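Long-range contact in chitinase (Thermococcus chitonophagus, PDB 5XSW), which probably hydrolyses chitin as an endochitinase; this C-terminal part of the longer protein holds a bound glycan: residues Pro184-Ala195 / Pro284-Ile294. Residues are numbered along the deposited sequence; the frame is centred on the assembly and turned at random.
Sequences PNKYFAMGLALA and PNDTAWITSPI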
loop_
_atom_site.group_PDB
_atom_site.type_symbol
_atom_site.label_atom_id
_atom_site.label_comp_id
_atom_site.label_asym_id
_atom_site.label_seq_id
_atom_site.Cartn_x
_atom_site.Cartn_y
_atom_site.Cartn_z
ATOM N N PRO A 184 -18.251 -21.246 -2.245
ATOM C CA PRO A 184 -17.503 -22.146 -3.155
ATOM C C PRO A 184 -16.942 -23.418 -2.517
ATOM O O PRO A 184 -16.922 -24.452 -3.161
ATOM C CB PRO A 184 -16.326 -21.253 -3.640
ATOM C CG PRO A 184 -16.939 -19.842 -3.624
ATOM C CD PRO A 184 -17.793 -19.840 -2.351
ATOM N N ASN A 185 -16.454 -23.345 -1.277
ATOM C CA ASN A 185 -16.004 -24.574 -0.606
ATOM C C ASN A 185 -15.909 -24.330 0.879
ATOM O O ASN A 185 -16.054 -23.191 1.345
ATOM C CB ASN A 185 -14.648 -25.057 -1.141
ATOM C CG ASN A 185 -13.533 -24.016 -0.945
ATOM O OD1 ASN A 185 -13.120 -23.748 0.168
ATOM N ND2 ASN A 185 -12.954 -23.517 -2.060
ATOM N N LYS A 186 -15.664 -25.401 1.623
ATOM C CA LYS A 186 -15.775 -25.339 3.067
ATOM C C LYS A 186 -14.555 -24.691 3.651
ATOM O O LYS A 186 -14.597 -24.264 4.810
ATOM C CB LYS A 186 -15.948 -26.777 3.624
ATOM C CG LYS A 186 -14.700 -27.634 3.353
ATOM C CD LYS A 186 -14.886 -29.072 3.935
ATOM C CE LYS A 186 -15.872 -29.922 3.182
ATOM N NZ LYS A 186 -15.602 -31.369 3.550
ATOM N N TYR A 187 -13.424 -24.674 2.920
ATOM C CA TYR A 187 -12.230 -24.056 3.508
ATOM C C TYR A 187 -12.426 -22.535 3.529
ATOM O O TYR A 187 -12.077 -21.849 4.486
ATOM C CB TYR A 187 -10.943 -24.451 2.746
ATOM C CG TYR A 187 -10.856 -25.951 2.687
ATOM C CD1 TYR A 187 -10.723 -26.690 3.856
ATOM C CD2 TYR A 187 -10.989 -26.638 1.476
ATOM C CE1 TYR A 187 -10.703 -28.096 3.816
ATOM C CE2 TYR A 187 -10.984 -28.028 1.435
ATOM C CZ TYR A 187 -10.819 -28.746 2.611
ATOM O OH TYR A 187 -10.822 -30.126 2.574
ATOM N N PHE A 188 -12.991 -22.037 2.450
ATOM C CA PHE A 188 -13.427 -20.639 2.386
ATOM C C PHE A 188 -14.434 -20.344 3.511
ATOM O O PHE A 188 -14.351 -19.296 4.198
ATOM C CB PHE A 188 -14.083 -20.346 1.015
ATOM C CG PHE A 188 -14.666 -18.928 0.922
ATOM C CD1 PHE A 188 -13.821 -17.816 0.948
ATOM C CD2 PHE A 188 -16.022 -18.728 0.796
ATOM C CE1 PHE A 188 -14.373 -16.470 0.849
ATOM C CE2 PHE A 188 -16.573 -17.417 0.731
ATOM C CZ PHE A 188 -15.711 -16.307 0.745
ATOM N N ALA A 189 -15.394 -21.256 3.700
ATOM C CA ALA A 189 -16.391 -21.047 4.786
ATOM C C ALA A 189 -15.674 -20.973 6.146
ATOM O O ALA A 189 -15.986 -20.124 7.012
ATOM C CB ALA A 189 -17.465 -22.188 4.790
ATOM N N MET A 190 -14.695 -21.853 6.368
ATOM C CA MET A 190 -13.961 -21.754 7.633
ATOM C C MET A 190 -13.178 -20.447 7.775
ATOM O O MET A 190 -13.027 -19.940 8.881
ATOM C CB MET A 190 -13.004 -22.964 7.826
ATOM C CG MET A 190 -13.819 -24.247 8.090
ATOM S SD MET A 190 -12.691 -25.652 8.449
ATOM C CE MET A 190 -12.250 -26.069 6.849
ATOM N N GLY A 191 -12.644 -19.907 6.673
ATOM C CA GLY A 191 -11.980 -18.608 6.749
ATOM C C GLY A 191 -12.963 -17.487 7.110
ATOM O O GLY A 191 -12.600 -16.604 7.889
ATOM N N LEU A 192 -14.169 -17.513 6.536
ATOM C CA LEU A 192 -15.217 -16.541 6.890
ATOM C C LEU A 192 -15.490 -16.662 8.406
ATOM O O LEU A 192 -15.768 -15.694 9.062
ATOM C CB LEU A 192 -16.532 -16.803 6.127
ATOM C CG LEU A 192 -16.598 -16.483 4.605
ATOM C CD1 LEU A 192 -17.899 -16.991 3.963
ATOM C CD2 LEU A 192 -16.319 -14.962 4.362
ATOM N N ALA A 193 -15.493 -17.895 8.920
ATOM C CA ALA A 193 -15.920 -18.110 10.312
ATOM C C ALA A 193 -14.866 -17.518 11.213
ATOM O O ALA A 193 -15.168 -16.974 12.279
ATOM C CB ALA A 193 -16.129 -19.636 10.617
ATOM N N LEU A 194 -13.605 -17.632 10.807
ATOM C CA LEU A 194 -12.546 -17.110 11.645
ATOM C C LEU A 194 -12.581 -15.576 11.571
ATOM O O LEU A 194 -12.333 -14.918 12.582
ATOM C CB LEU A 194 -11.144 -17.629 11.225
ATOM C CG LEU A 194 -9.946 -17.014 11.986
ATOM C CD1 LEU A 194 -10.140 -17.243 13.526
ATOM C CD2 LEU A 194 -8.593 -17.608 11.535
ATOM N N ALA A 195 -12.854 -15.007 10.396
ATOM C CA ALA A 195 -12.979 -13.545 10.314
ATOM C C ALA A 195 -14.082 -13.043 11.270
ATOM O O ALA A 195 -13.965 -12.006 11.881
ATOM C CB ALA A 195 -13.317 -13.094 8.836
ATOM N N PRO A 284 -10.104 -26.411 -4.592
ATOM C CA PRO A 284 -10.523 -25.976 -3.235
ATOM C C PRO A 284 -9.386 -26.010 -2.242
ATOM O O PRO A 284 -9.470 -25.400 -1.173
ATOM C CB PRO A 284 -11.618 -27.005 -2.837
ATOM C CG PRO A 284 -11.377 -28.187 -3.767
ATOM C CD PRO A 284 -10.821 -27.621 -5.053
ATOM N N ASN A 285 -8.310 -26.701 -2.588
ATOM C CA ASN A 285 -7.157 -26.746 -1.683
ATOM C C ASN A 285 -6.233 -25.564 -1.790
ATOM O O ASN A 285 -5.229 -25.475 -1.059
ATOM C CB ASN A 285 -6.321 -28.012 -1.943
ATOM C CG ASN A 285 -7.112 -29.292 -1.746
ATOM O OD1 ASN A 285 -8.023 -29.388 -0.906
ATOM N ND2 ASN A 285 -6.768 -30.289 -2.538
ATOM N N ASP A 286 -6.552 -24.625 -2.683
ATOM C CA ASP A 286 -5.693 -23.442 -2.765
ATOM C C ASP A 286 -5.779 -22.714 -1.393
ATOM O O ASP A 286 -6.885 -22.443 -0.924
ATOM C CB ASP A 286 -6.169 -22.544 -3.922
ATOM C CG ASP A 286 -5.239 -21.404 -4.203
ATOM O OD1 ASP A 286 -4.740 -20.728 -3.270
ATOM O OD2 ASP A 286 -4.945 -21.214 -5.398
ATOM N N THR A 287 -4.645 -22.427 -0.760
ATOM C CA THR A 287 -4.678 -21.905 0.606
ATOM C C THR A 287 -5.278 -20.508 0.646
ATOM O O THR A 287 -5.726 -20.048 1.715
ATOM C CB THR A 287 -3.261 -21.865 1.261
ATOM O OG1 THR A 287 -2.356 -21.041 0.488
ATOM C CG2 THR A 287 -2.719 -23.359 1.447
ATOM N N ALA A 288 -5.301 -19.815 -0.498
ATOM C CA ALA A 288 -5.904 -18.455 -0.528
ATOM C C ALA A 288 -7.431 -18.520 -0.272
ATOM O O ALA A 288 -8.051 -17.514 0.022
ATOM C CB ALA A 288 -5.578 -17.764 -1.901
ATOM N N TRP A 289 -8.056 -19.691 -0.400
ATOM C CA TRP A 289 -9.476 -19.783 -0.028
ATOM C C TRP A 289 -9.635 -19.485 1.487
ATOM O O TRP A 289 -10.644 -18.984 1.936
ATOM C CB TRP A 289 -10.038 -21.163 -0.331
ATOM C CG TRP A 289 -10.346 -21.351 -1.846
ATOM C CD1 TRP A 289 -9.751 -22.268 -2.708
ATOM C CD2 TRP A 289 -11.283 -20.628 -2.598
ATOM N NE1 TRP A 289 -10.292 -22.110 -3.974
ATOM C CE2 TRP A 289 -11.264 -21.141 -3.919
ATOM C CE3 TRP A 289 -12.190 -19.579 -2.286
ATOM C CZ2 TRP A 289 -12.089 -20.643 -4.930
ATOM C CZ3 TRP A 289 -13.038 -19.096 -3.303
ATOM C CH2 TRP A 289 -12.978 -19.630 -4.611
ATOM N N ILE A 290 -8.620 -19.803 2.257
ATOM C CA ILE A 290 -8.664 -19.540 3.684
ATOM C C ILE A 290 -8.109 -18.156 4.002
ATOM O O ILE A 290 -8.715 -17.388 4.759
ATOM C CB ILE A 290 -7.845 -20.609 4.447
ATOM C CG1 ILE A 290 -8.528 -21.967 4.334
ATOM C CG2 ILE A 290 -7.610 -20.180 5.898
ATOM C CD1 ILE A 290 -7.593 -23.204 4.839
ATOM N N THR A 291 -6.937 -17.821 3.457
ATOM C CA THR A 291 -6.328 -16.554 3.830
ATOM C C THR A 291 -7.080 -15.332 3.282
ATOM O O THR A 291 -7.085 -14.294 3.951
ATOM C CB THR A 291 -4.836 -16.440 3.384
ATOM O OG1 THR A 291 -4.699 -16.709 1.976
ATOM C CG2 THR A 291 -3.973 -17.441 4.180
ATOM N N SER A 292 -7.727 -15.440 2.123
ATOM C CA SER A 292 -8.220 -14.212 1.495
ATOM C C SER A 292 -9.422 -13.568 2.267
ATOM O O SER A 292 -9.460 -12.360 2.389
ATOM C CB SER A 292 -8.594 -14.410 0.013
ATOM O OG SER A 292 -9.670 -15.294 -0.269
ATOM N N PRO A 293 -10.375 -14.362 2.787
ATOM C CA PRO A 293 -11.399 -13.661 3.592
ATOM C C PRO A 293 -10.847 -13.055 4.892
ATOM O O PRO A 293 -11.323 -12.000 5.323
ATOM C CB PRO A 293 -12.463 -14.774 3.863
ATOM C CG PRO A 293 -11.652 -16.090 3.711
ATOM C CD PRO A 293 -10.746 -15.764 2.529
ATOM N N ILE A 294 -9.817 -13.641 5.473
ATOM C CA ILE A 294 -9.191 -13.011 6.641
ATOM C C ILE A 294 -8.467 -11.710 6.261
ATOM O O ILE A 294 -8.586 -10.672 6.949
ATOM C CB ILE A 294 -8.239 -14.033 7.313
ATOM C CG1 ILE A 294 -9.119 -15.149 7.918
ATOM C CG2 ILE A 294 -7.391 -13.341 8.411
ATOM C CD1 ILE A 294 -8.347 -16.508 7.994
#
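The ring of P293 sits against G191 and fills the hollow there, with CG 3.9 Å from G191 C. F188 and L192 form the walls of that hollow: P293 CG lies 3.9 Å from F188 CD1, and L192 CD2 reaches P293 CB. G191 has no side chain, which lets the backbones come close. The helix axes of 186-195 and 288-294 approach to 7.4 Å, and their N-to-C directions differ by 27°. Nearby, F188 CA makes a CH...O contact of 3.3 Å with W289 O, a buried carbonyl without a hydrogen-bond partner. P293 has no N-H to give it, and helix 288-311 is kinked there, a proline kink. With CG anti to the backbone N (chi1 175°), the F188 ring turns its face to the edge of W289 in an offset edge-to-face pair, planes at 74°. The packing joins the first turns of both helices. N185 is the N-cap of helix 186-199: its OD1 accepts a nearly straight bond from F188 N. The other branch of that amide, ND2, sits over one face of the W289 indole, 3.4 Å from CD2. P184 CB touches W289 CH2 obliquely. On the flank, I290 CG1 packs against Y187 CB. Y187 OH is hydrogen-bonded to D401 OD1 in helix 399-412. Further along, the branch ends of L194 and I294 meet, CD2 to CD1, at 3.7 Å.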